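Local coordinates for VP1 (New Jersey polyomavirus-2013, PDB 6Y5Y), which builds the pentameric units of the polyomavirus capsid as its major coat protein and binds sialylated glycan, consistent with a role in attachment to host cells, at residues Leu43-Arg48 and Ser87-Gln92; Glu66-Ala71 and Ile291-Leu296; Met106-Val111 and Leu304-Val309; Ile183-Ile188 and Glu219-Asp224. All coordinates share one frame; numbering follows the deposited sequence.

Contact 1 (Leu43-Arg48 and Ser87-Gln92)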
# COMPACT_ATOMS: atom_id res chain seq x y z
N LEU D 43 -19.72 -23.72 5.01
CA LEU D 43 -20.21 -23.31 6.32
C LEU D 43 -20.04 -21.81 6.49
O LEU D 43 -19.27 -21.16 5.78
CB LEU D 43 -19.48 -24.06 7.45
CG LEU D 43 -17.97 -23.80 7.49
CD1 LEU D 43 -17.59 -22.90 8.64
CD2 LEU D 43 -17.21 -25.12 7.53
N TRP D 44 -20.80 -21.26 7.44
CA TRP D 44 -20.60 -19.91 7.95
C TRP D 44 -20.09 -19.98 9.38
O TRP D 44 -20.43 -20.90 10.14
CB TRP D 44 -21.91 -19.11 7.93
CG TRP D 44 -22.46 -18.73 6.59
CD1 TRP D 44 -23.44 -19.38 5.89
CD2 TRP D 44 -22.10 -17.59 5.80
NE1 TRP D 44 -23.70 -18.72 4.72
CE2 TRP D 44 -22.89 -17.62 4.63
CE3 TRP D 44 -21.18 -16.55 5.97
CZ2 TRP D 44 -22.78 -16.65 3.63
CZ3 TRP D 44 -21.08 -15.59 4.98
CH2 TRP D 44 -21.88 -15.64 3.83
N LEU D 45 -19.28 -19.00 9.75
CA LEU D 45 -18.91 -18.77 11.14
C LEU D 45 -19.32 -17.35 11.51
O LEU D 45 -18.86 -16.39 10.90
CB LEU D 45 -17.41 -18.97 11.37
CG LEU D 45 -16.88 -20.40 11.41
CD1 LEU D 45 -15.40 -20.39 11.77
CD2 LEU D 45 -17.68 -21.22 12.42
N GLU D 46 -20.17 -17.23 12.52
CA GLU D 46 -20.54 -15.89 12.96
C GLU D 46 -19.45 -15.32 13.86
O GLU D 46 -18.73 -16.07 14.53
CB GLU D 46 -21.88 -15.92 13.69
CG GLU D 46 -23.05 -15.72 12.74
CD GLU D 46 -24.41 -15.68 13.43
OE1 GLU D 46 -24.68 -16.58 14.26
OE2 GLU D 46 -25.19 -14.73 13.15
N PRO D 47 -19.29 -13.99 13.88
CA PRO D 47 -18.21 -13.39 14.66
C PRO D 47 -18.47 -13.47 16.15
O PRO D 47 -19.61 -13.43 16.61
CB PRO D 47 -18.20 -11.94 14.17
CG PRO D 47 -19.60 -11.69 13.79
CD PRO D 47 -20.11 -12.98 13.19
N ARG D 48 -17.38 -13.56 16.90
CA ARG D 48 -17.40 -13.63 18.36
C ARG D 48 -16.59 -12.46 18.92
O ARG D 48 -15.49 -12.63 19.45
CB ARG D 48 -16.86 -14.99 18.83
CG ARG D 48 -17.67 -16.18 18.32
CD ARG D 48 -19.06 -16.17 18.91
NE ARG D 48 -19.93 -17.26 18.44
CZ ARG D 48 -21.01 -17.07 17.70
NH1 ARG D 48 -21.36 -15.85 17.32
NH2 ARG D 48 -21.76 -18.10 17.33
N SER D 87 -13.48 -17.45 16.34
CA SER D 87 -14.55 -18.37 16.00
C SER D 87 -13.96 -19.69 15.54
O SER D 87 -12.85 -19.74 15.01
CB SER D 87 -15.43 -17.77 14.89
OG SER D 87 -15.92 -16.50 15.27
N CYS D 88 -14.70 -20.78 15.75
CA CYS D 88 -14.22 -22.08 15.29
C CYS D 88 -15.35 -23.09 15.25
O CYS D 88 -16.38 -22.94 15.90
CB CYS D 88 -13.07 -22.60 16.16
SG CYS D 88 -13.49 -23.03 17.88
N ALA D 89 -15.13 -24.15 14.45
CA ALA D 89 -16.09 -25.24 14.36
C ALA D 89 -15.37 -26.49 13.87
O ALA D 89 -14.37 -26.41 13.16
CB ALA D 89 -17.24 -24.90 13.40
N ARG D 90 -15.90 -27.64 14.26
CA ARG D 90 -15.49 -28.92 13.71
C ARG D 90 -16.62 -29.45 12.83
O ARG D 90 -17.77 -29.52 13.28
CB ARG D 90 -15.17 -29.93 14.81
CG ARG D 90 -14.85 -31.33 14.30
CD ARG D 90 -14.84 -32.34 15.45
NE ARG D 90 -14.51 -33.69 15.01
CZ ARG D 90 -15.36 -34.52 14.42
NH1 ARG D 90 -16.61 -34.14 14.18
NH2 ARG D 90 -14.97 -35.74 14.06
N VAL D 91 -16.31 -29.79 11.59
CA VAL D 91 -17.27 -30.37 10.67
C VAL D 91 -17.06 -31.87 10.62
O VAL D 91 -15.93 -32.35 10.42
CB VAL D 91 -17.16 -29.74 9.27
CG1 VAL D 91 -18.25 -30.29 8.36
CG2 VAL D 91 -17.25 -28.22 9.37
N GLN D 92 -18.14 -32.63 10.82
CA GLN D 92 -18.08 -34.08 10.67
C GLN D 92 -18.08 -34.42 9.19
O GLN D 92 -18.98 -34.01 8.45
CB GLN D 92 -19.26 -34.74 11.38
CG GLN D 92 -19.27 -36.24 11.25
CD GLN D 92 -18.03 -36.86 11.86
OE1 GLN D 92 -17.65 -36.54 12.99
NE2 GLN D 92 -17.39 -37.75 11.11
O HOH W 1 -14.74 -14.22 15.83
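Leu45 and Ala89 meet between two strands that face each other without pairing: the axes of 43-45 and 87-92 come no closer than 8.0 Å and run at 149°, as between the two packed sheets of the VP1 jelly-roll. Leu45 makes the largest contribution from 43-48, facing Ser87, which gives most on the other side. Its CB points at strand 87-92, and CG, placed beside the backbone N (chi1 -76°), carries two methyls that spread over three residues. CD1 lies 4.1 Å from both CB of Ser87 and N of Cys88, whereas CD2 reaches on to CB of Ala89 at 3.8 Å. Nearby, the side chains of Leu43 and Val91 slant across each other, Leu43 CD2 to Val91 CG2 at 3.6 Å.

Where the strand gives way to loop, the contact turns polar. OG of Ser87 lies 2.9 Å from O of Glu46, and a water 2.6 Å from OG accepts from N of Arg48 at 2.9 Å. The guanidinium of Arg48 turns elsewhere, to Asp213 and to Asn30 O of a neighbouring subunit. Methyl packing thus joins the strands, while at the buried loop end a hydroxyl and a water lie against polar backbone atoms, and Glu46 O also accepts from Asn30 ND2 of that subunit.

Contact 2 (Glu66-Ala71 and Ile291-Leu296). With SIA (N-acetyl-alpha-neuraminic acid), chain N.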
# COMPACT_ATOMS: atom_id res chain seq x y z
N GLU D 66 -18.45 -5.52 23.92
CA GLU D 66 -18.84 -4.57 24.94
C GLU D 66 -17.91 -3.35 24.90
O GLU D 66 -16.82 -3.39 24.31
CB GLU D 66 -18.82 -5.27 26.31
CG GLU D 66 -19.26 -4.42 27.49
CD GLU D 66 -20.61 -3.75 27.29
OE1 GLU D 66 -21.66 -4.38 27.52
OE2 GLU D 66 -20.61 -2.57 26.89
N VAL D 67 -18.35 -2.25 25.52
CA VAL D 67 -17.58 -1.00 25.52
C VAL D 67 -16.26 -1.18 26.28
O VAL D 67 -16.22 -1.81 27.34
CB VAL D 67 -18.42 0.13 26.14
CG1 VAL D 67 -17.66 1.42 26.15
CG2 VAL D 67 -19.75 0.31 25.37
N ILE D 68 -15.18 -0.59 25.75
CA ILE D 68 -13.84 -0.68 26.35
C ILE D 68 -13.31 0.73 26.61
O ILE D 68 -13.38 1.59 25.72
CB ILE D 68 -12.87 -1.46 25.44
CG1 ILE D 68 -13.39 -2.88 25.21
CG2 ILE D 68 -11.49 -1.50 26.07
CD1 ILE D 68 -13.34 -3.32 23.76
N HIS D 69 -12.76 0.94 27.81
CA HIS D 69 -12.18 2.21 28.23
C HIS D 69 -10.73 2.00 28.65
O HIS D 69 -10.33 0.90 29.05
CB HIS D 69 -12.95 2.84 29.42
CG HIS D 69 -14.43 2.61 29.39
ND1 HIS D 69 -14.99 1.36 29.60
CD2 HIS D 69 -15.46 3.46 29.20
CE1 HIS D 69 -16.31 1.46 29.53
NE2 HIS D 69 -16.62 2.72 29.28
N HIS D 70 -9.96 3.10 28.63
CA HIS D 70 -8.52 3.03 28.86
C HIS D 70 -8.16 2.30 30.15
O HIS D 70 -7.23 1.48 30.16
CB HIS D 70 -7.89 4.43 28.82
CG HIS D 70 -8.47 5.40 29.81
ND1 HIS D 70 -7.90 5.64 31.05
CD2 HIS D 70 -9.54 6.22 29.73
CE1 HIS D 70 -8.61 6.55 31.69
NE2 HIS D 70 -9.62 6.91 30.92
N ALA D 71 -8.89 2.54 31.25
CA ALA D 71 -8.51 1.94 32.52
C ALA D 71 -9.20 0.61 32.81
O ALA D 71 -9.00 0.06 33.90
CB ALA D 71 -8.78 2.92 33.68
N ILE D 291 -14.98 2.74 22.96
CA ILE D 291 -15.10 2.00 21.70
C ILE D 291 -15.73 0.63 21.91
O ILE D 291 -15.70 0.05 22.99
CB ILE D 291 -13.73 1.86 20.97
CG1 ILE D 291 -12.76 1.01 21.79
CG2 ILE D 291 -13.12 3.23 20.72
CD1 ILE D 291 -12.69 -0.45 21.35
N ARG D 292 -16.30 0.12 20.82
CA ARG D 292 -16.69 -1.27 20.66
C ARG D 292 -16.05 -1.79 19.38
O ARG D 292 -16.03 -1.08 18.38
CB ARG D 292 -18.21 -1.45 20.52
CG ARG D 292 -19.06 -0.94 21.68
CD ARG D 292 -20.54 -1.09 21.32
NE ARG D 292 -21.43 -0.65 22.39
CZ ARG D 292 -21.99 -1.46 23.28
NH1 ARG D 292 -21.75 -2.77 23.24
NH2 ARG D 292 -22.80 -0.97 24.22
N TYR D 293 -15.53 -3.02 19.42
CA TYR D 293 -15.08 -3.67 18.19
C TYR D 293 -16.28 -4.15 17.38
O TYR D 293 -17.33 -4.49 17.93
CB TYR D 293 -14.18 -4.88 18.50
CG TYR D 293 -12.88 -4.54 19.18
CD1 TYR D 293 -11.80 -4.01 18.47
CD2 TYR D 293 -12.70 -4.80 20.54
CE1 TYR D 293 -10.61 -3.72 19.09
CE2 TYR D 293 -11.49 -4.51 21.18
CZ TYR D 293 -10.46 -3.97 20.45
OH TYR D 293 -9.27 -3.69 21.08
N ARG D 294 -16.11 -4.20 16.05
CA ARG D 294 -17.12 -4.72 15.14
C ARG D 294 -16.50 -5.84 14.31
O ARG D 294 -15.42 -5.67 13.75
CB ARG D 294 -17.67 -3.61 14.24
CG ARG D 294 -18.56 -4.09 13.09
CD ARG D 294 -19.75 -4.91 13.59
NE ARG D 294 -20.78 -5.11 12.56
CZ ARG D 294 -21.71 -6.06 12.61
NH1 ARG D 294 -21.74 -6.91 13.63
NH2 ARG D 294 -22.61 -6.15 11.65
N GLY D 295 -17.19 -6.98 14.25
CA GLY D 295 -16.76 -8.09 13.43
C GLY D 295 -17.81 -8.43 12.39
O GLY D 295 -18.95 -7.98 12.52
N LEU D 296 -17.46 -9.21 11.37
CA LEU D 296 -18.37 -9.62 10.32
C LEU D 296 -18.29 -11.13 10.12
O LEU D 296 -17.26 -11.74 10.46
CB LEU D 296 -18.06 -8.91 8.99
CG LEU D 296 -18.43 -7.43 8.93
CD1 LEU D 296 -18.01 -6.82 7.58
CD2 LEU D 296 -19.92 -7.25 9.17
C1 SIA N . -20.29 2.86 28.86
C2 SIA N . -21.66 2.31 29.47
C3 SIA N . -22.35 1.22 28.63
C4 SIA N . -21.65 -0.14 28.64
C5 SIA N . -21.41 -0.58 30.10
C6 SIA N . -20.68 0.54 30.87
C7 SIA N . -20.46 0.27 32.38
C8 SIA N . -19.91 1.54 33.08
C9 SIA N . -19.47 1.25 34.51
C10 SIA N . -21.09 -2.99 30.60
C11 SIA N . -20.06 -4.10 30.75
N5 SIA N . -20.59 -1.77 30.26
O1A SIA N . -20.31 3.11 27.63
O1B SIA N . -19.34 2.98 29.70
O4 SIA N . -22.42 -1.16 27.96
O6 SIA N . -21.41 1.76 30.81
O7 SIA N . -21.66 -0.20 32.97
O8 SIA N . -18.84 2.12 32.34
O9 SIA N . -18.92 2.47 35.04
O10 SIA N . -22.28 -3.21 30.77
O HOH W 2 -23.29 -3.70 25.38
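Ile291 pairs with Ile68 in a single antiparallel bridge, a hydrogen-bonded pair. Ile68 N donates to Ile291 O at 2.9 Å with an N-H...O angle of 152°, whereas the return bond from Ile291 N to Ile68 O is weak at 3.4 Å. The carbonyl of Ile291 also takes a CA-H...O contact from Val67. Ile291 CD1 sits over the centre of the Tyr293 ring and touches CD1 of Ile68.

Arg292 comes next, its chain extended from CG to NE, and the CG2 methyl of Val67 covers one face of its guanidinium, 3.5 Å from NH2. These residues line part of the sialic acid pocket, formed where the loop 66-71 lies against the start of strand 291-310. Glu66 OE2 accepts from O4 of the sialic acid at 2.5 Å and from Val67 N, while His69 NE2 donates to the carboxylate oxygen O1B at 2.8 Å, near the ring plane. The Glu66-Arg292 salt bridge is long and out of the guanidinium plane; a water links Glu66 OE1 to Arg292 NH1, which also donates to Ser65 O.

At Tyr293, CE2 receives CD1 of Ile68 at 3.4 Å, and the hydroxyl donates to Ile124 O of a neighbouring subunit.

Contact 3 (Met106-Val111 and Leu304-Val309)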
# COMPACT_ATOMS: atom_id res chain seq x y z
N MET D 106 -7.77 -44.52 5.24
CA MET D 106 -7.97 -43.35 4.42
C MET D 106 -8.32 -42.16 5.30
O MET D 106 -8.99 -42.31 6.33
CB MET D 106 -9.06 -43.58 3.38
CG MET D 106 -8.63 -44.51 2.24
SD MET D 106 -9.86 -44.54 0.93
CE MET D 106 -11.28 -45.20 1.81
N MET D 107 -7.84 -40.98 4.90
CA MET D 107 -8.19 -39.73 5.57
C MET D 107 -8.58 -38.70 4.53
O MET D 107 -8.00 -38.65 3.44
CB MET D 107 -7.02 -39.20 6.42
CG MET D 107 -6.61 -40.10 7.57
SD MET D 107 -5.22 -39.44 8.52
CE MET D 107 -6.02 -38.18 9.48
N TRP D 108 -9.54 -37.86 4.88
CA TRP D 108 -9.86 -36.69 4.07
C TRP D 108 -8.71 -35.70 4.13
O TRP D 108 -8.21 -35.38 5.21
CB TRP D 108 -11.16 -36.04 4.54
CG TRP D 108 -12.37 -36.84 4.18
CD1 TRP D 108 -13.19 -37.51 5.04
CD2 TRP D 108 -12.89 -37.05 2.87
NE1 TRP D 108 -14.20 -38.13 4.33
CE2 TRP D 108 -14.04 -37.86 3.00
CE3 TRP D 108 -12.51 -36.63 1.59
CZ2 TRP D 108 -14.80 -38.27 1.90
CZ3 TRP D 108 -13.26 -37.03 0.50
CH2 TRP D 108 -14.40 -37.84 0.66
N GLU D 109 -8.28 -35.22 2.96
CA GLU D 109 -7.17 -34.29 2.83
C GLU D 109 -7.72 -32.99 2.27
O GLU D 109 -8.27 -32.97 1.16
CB GLU D 109 -6.09 -34.85 1.89
CG GLU D 109 -4.98 -33.85 1.59
CD GLU D 109 -3.98 -34.38 0.56
OE1 GLU D 109 -4.24 -35.46 -0.02
OE2 GLU D 109 -2.95 -33.72 0.34
N ALA D 110 -7.59 -31.91 3.03
CA ALA D 110 -8.07 -30.60 2.60
C ALA D 110 -7.11 -30.04 1.56
O ALA D 110 -5.92 -29.84 1.84
CB ALA D 110 -8.20 -29.66 3.79
N VAL D 111 -7.63 -29.78 0.36
CA VAL D 111 -6.81 -29.39 -0.78
C VAL D 111 -6.85 -27.89 -1.02
O VAL D 111 -5.82 -27.28 -1.31
CB VAL D 111 -7.26 -30.18 -2.03
CG1 VAL D 111 -6.63 -29.60 -3.28
CG2 VAL D 111 -6.89 -31.64 -1.87
N LEU D 304 -11.94 -31.33 -0.43
CA LEU D 304 -11.13 -32.38 0.16
C LEU D 304 -11.06 -33.57 -0.79
O LEU D 304 -11.93 -33.75 -1.65
CB LEU D 304 -11.68 -32.83 1.52
CG LEU D 304 -11.86 -31.73 2.57
CD1 LEU D 304 -13.31 -31.26 2.62
CD2 LEU D 304 -11.42 -32.24 3.93
N ARG D 305 -10.02 -34.38 -0.62
CA ARG D 305 -9.84 -35.61 -1.38
C ARG D 305 -9.38 -36.72 -0.44
O ARG D 305 -8.95 -36.47 0.69
CB ARG D 305 -8.82 -35.44 -2.50
CG ARG D 305 -7.41 -35.24 -2.00
CD ARG D 305 -6.44 -34.93 -3.14
NE ARG D 305 -5.13 -34.54 -2.63
CZ ARG D 305 -4.16 -34.00 -3.36
NH1 ARG D 305 -4.35 -33.80 -4.66
NH2 ARG D 305 -3.01 -33.68 -2.79
N LYS D 306 -9.44 -37.96 -0.92
CA LYS D 306 -9.08 -39.12 -0.11
C LYS D 306 -7.59 -39.43 -0.22
O LYS D 306 -7.05 -39.54 -1.33
CB LYS D 306 -9.90 -40.34 -0.53
CG LYS D 306 -11.38 -40.22 -0.22
CD LYS D 306 -12.16 -41.37 -0.84
CE LYS D 306 -13.63 -41.29 -0.48
NZ LYS D 306 -14.44 -42.19 -1.35
N ARG D 307 -6.95 -39.58 0.93
CA ARG D 307 -5.52 -39.87 1.02
C ARG D 307 -5.30 -41.09 1.89
O ARG D 307 -5.82 -41.16 3.01
CB ARG D 307 -4.76 -38.66 1.60
CG ARG D 307 -3.30 -38.94 1.93
CD ARG D 307 -2.43 -38.88 0.67
NE ARG D 307 -2.25 -37.51 0.20
CZ ARG D 307 -1.19 -37.07 -0.47
NH1 ARG D 307 -0.20 -37.91 -0.75
NH2 ARG D 307 -1.11 -35.80 -0.85
N ALA D 308 -4.54 -42.06 1.40
CA ALA D 308 -4.21 -43.21 2.23
C ALA D 308 -3.07 -42.87 3.18
O ALA D 308 -2.13 -42.15 2.83
CB ALA D 308 -3.84 -44.42 1.37
N VAL D 309 -3.17 -43.39 4.41
CA VAL D 309 -2.14 -43.22 5.42
C VAL D 309 -1.87 -44.57 6.07
O VAL D 309 -2.70 -45.49 6.02
CB VAL D 309 -2.52 -42.18 6.50
CG1 VAL D 309 -2.87 -40.84 5.85
CG2 VAL D 309 -3.69 -42.69 7.34
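Adjacent antiparallel strands of the VP1 jelly-roll form this contact, 106-111 pairing with 304-309 from Met106-Ala308 to Ala110-Leu304. Four backbone bonds, two each at the Met107-Arg307 and Glu109-Arg305 pairs, fix the register; the shortest runs from Glu109 N to Arg305 O, 2.7 Å.

On the face carrying Trp108 and Lys306, the lysine chain lies beside the indole and points the same way. Its CG stands 4.1 Å from the centroid of the six-membered ring, 24° off the normal, a CH-pi contact. NZ continues to Asp36 O, and Trp108 NE1 donates to Pro94 O. Leu304 CD2 packs against CB of Trp108.

The other face holds a salt-bridge network in which Glu109 is gripped by two arginines, each side-on through NE and NH2. Glu109 CG lies opposite the backbone N (chi1 174°) and the chain stays extended, which sets the carboxylate between them. OE1 is 2.9 Å from NE of Arg305 and equally far from NE of Arg307; these donors approach from opposite faces of the carboxylate. OE2 takes NH2 of Arg307 at 3.0 Å on its syn side, NH2 of Arg305 from the other face, and Gly264 N. Across Arg305, the CG2 methyl of Val111 covers one guanidinium face, 3.5 Å from NE.

Contact 4 (Ile183-Ile188 and Glu219-Asp224)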
# COMPACT_ATOMS: atom_id res chain seq x y z
N ILE D 183 -10.81 -18.18 28.51
CA ILE D 183 -9.63 -18.74 29.15
C ILE D 183 -8.41 -17.92 28.74
O ILE D 183 -8.31 -17.46 27.60
CB ILE D 183 -9.47 -20.24 28.81
CG1 ILE D 183 -8.46 -20.92 29.74
CG2 ILE D 183 -9.07 -20.43 27.36
CD1 ILE D 183 -8.51 -22.43 29.66
N HIS D 184 -7.52 -17.71 29.69
CA HIS D 184 -6.38 -16.82 29.57
C HIS D 184 -5.08 -17.63 29.65
O HIS D 184 -5.07 -18.74 30.19
CB HIS D 184 -6.43 -15.75 30.68
CG HIS D 184 -7.78 -15.12 30.81
ND1 HIS D 184 -8.34 -14.35 29.81
CD2 HIS D 184 -8.69 -15.16 31.82
CE1 HIS D 184 -9.54 -13.94 30.20
NE2 HIS D 184 -9.77 -14.42 31.41
N PRO D 185 -3.99 -17.11 29.08
CA PRO D 185 -2.73 -17.88 29.06
C PRO D 185 -2.29 -18.40 30.42
O PRO D 185 -1.85 -19.56 30.51
CB PRO D 185 -1.73 -16.86 28.48
CG PRO D 185 -2.57 -16.05 27.52
CD PRO D 185 -3.91 -15.89 28.25
N ASN D 186 -2.42 -17.61 31.49
CA ASN D 186 -1.96 -18.09 32.78
C ASN D 186 -2.90 -19.09 33.43
O ASN D 186 -2.50 -19.74 34.41
CB ASN D 186 -1.73 -16.93 33.76
CG ASN D 186 -0.67 -17.27 34.79
OD1 ASN D 186 0.37 -17.85 34.46
ND2 ASN D 186 -0.94 -16.95 36.06
N ASP D 187 -4.13 -19.23 32.94
CA ASP D 187 -4.96 -20.35 33.38
C ASP D 187 -4.29 -21.67 33.06
O ASP D 187 -4.48 -22.66 33.78
CB ASP D 187 -6.35 -20.28 32.75
CG ASP D 187 -7.14 -19.06 33.19
OD1 ASP D 187 -6.78 -18.45 34.22
OD2 ASP D 187 -8.12 -18.69 32.50
N ILE D 188 -3.48 -21.70 32.00
CA ILE D 188 -2.75 -22.90 31.61
C ILE D 188 -1.34 -22.91 32.18
O ILE D 188 -0.89 -23.93 32.72
CB ILE D 188 -2.72 -23.01 30.07
CG1 ILE D 188 -4.14 -22.92 29.50
CG2 ILE D 188 -2.04 -24.31 29.63
CD1 ILE D 188 -5.07 -23.98 30.02
N GLU D 219 -6.57 -11.02 21.80
CA GLU D 219 -5.51 -10.22 22.41
C GLU D 219 -4.59 -11.04 23.31
O GLU D 219 -3.56 -10.52 23.75
CB GLU D 219 -6.11 -9.04 23.18
CG GLU D 219 -6.86 -9.43 24.45
CD GLU D 219 -7.77 -8.30 24.93
OE1 GLU D 219 -8.89 -8.18 24.40
OE2 GLU D 219 -7.34 -7.52 25.81
N GLU D 220 -4.93 -12.30 23.58
CA GLU D 220 -4.10 -13.17 24.41
C GLU D 220 -3.57 -14.40 23.69
O GLU D 220 -2.68 -15.06 24.23
CB GLU D 220 -4.89 -13.64 25.64
CG GLU D 220 -5.16 -12.54 26.67
CD GLU D 220 -6.07 -13.04 27.79
OE1 GLU D 220 -7.21 -13.44 27.50
OE2 GLU D 220 -5.62 -13.04 28.96
N TRP D 221 -4.11 -14.76 22.52
CA TRP D 221 -3.80 -16.02 21.86
C TRP D 221 -3.54 -15.78 20.38
O TRP D 221 -4.32 -15.10 19.71
CB TRP D 221 -4.94 -17.04 22.02
CG TRP D 221 -5.27 -17.42 23.45
CD1 TRP D 221 -6.30 -16.94 24.21
CD2 TRP D 221 -4.56 -18.36 24.28
NE1 TRP D 221 -6.27 -17.52 25.46
CE2 TRP D 221 -5.22 -18.39 25.53
CE3 TRP D 221 -3.43 -19.17 24.08
CZ2 TRP D 221 -4.79 -19.20 26.58
CZ3 TRP D 221 -3.01 -19.98 25.12
CH2 TRP D 221 -3.69 -19.99 26.35
N SER D 222 -2.43 -16.33 19.88
CA SER D 222 -2.09 -16.38 18.47
C SER D 222 -1.95 -17.82 18.01
O SER D 222 -1.61 -18.70 18.81
CB SER D 222 -0.78 -15.65 18.16
OG SER D 222 -0.75 -14.33 18.63
N PRO D 223 -2.13 -18.09 16.72
CA PRO D 223 -1.71 -19.39 16.18
C PRO D 223 -0.24 -19.63 16.52
O PRO D 223 0.59 -18.72 16.46
CB PRO D 223 -1.94 -19.26 14.67
CG PRO D 223 -2.08 -17.81 14.41
CD PRO D 223 -2.64 -17.20 15.66
N ASP D 224 0.06 -20.85 16.94
CA ASP D 224 1.38 -21.22 17.42
C ASP D 224 2.20 -21.69 16.22
O ASP D 224 1.89 -22.76 15.67
CB ASP D 224 1.26 -22.32 18.47
CG ASP D 224 2.61 -22.73 19.08
OD1 ASP D 224 3.68 -22.30 18.60
OD2 ASP D 224 2.58 -23.54 20.04
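A short helical turn is fastened here to the edge strand of a small sheet, through one tryptophan and one histidine-carboxylate pair. The turn lies in 183-188; strand 221-223 is an outer member, within this chain, of the three-stranded antiparallel sheet it forms with 162-165 and 207-209. Trp221 supplies the larger surface. Its NE1 donates to Ile183 O at 3.0 Å, and the oxygen lies near the indole plane, which limits rotation of the ring. Pro185 then covers one face: CG stands 4.1 Å from the centroid of the six-membered ring and 17° off its normal, a CH-pi contact displaced toward the rim. CG1 of Ile188 meets the edge at CH2.

These residues belong to the inserted loops outside the main jelly-roll sheets, and the turn is internally braced: Asp187 OD2 accepts from His184 N at 3.0 Å, while Asp187 N returns a bond to His184 O. Beside the indole, His184 ND1 donates to Glu220 OE1 at 2.7 Å. The bond is straight (168°), lies in the imidazole plane and uses the syn lone pair of OE1, although the ring and carboxylate planes are 48° apart. Glu220 extends beyond CG, and its OE2 passes 3.4 Å from CD of Pro185. Tyr174 stacks on the His184 ring, and Glu167 brings a second carboxylate close to Glu220 OE2.

How the contacts relate
Contacts 1 and 2 are buried, whereas contacts 3 and 4 are partly buried. Strand 291-310 serves contacts 2 and 3, whose centres lie about 41 Å apart on opposite sides of the chain's centre: one end borders the glycan pocket, the other pairs with strand 104-117 and touches no other chain of the pentamer. Contact 1 uses the neighbouring strand 28-45 and meets contact 2 where Pro47 CB packs on Leu296 O at 3.8 Å. Contact 4 stands apart, in the loops and the small sheet. The chemistry follows place: methyl packing between strands, ligand-bound polar groups at the pocket, a paired-strand ion network, and indole and His-carboxylate bonds at a helical turn.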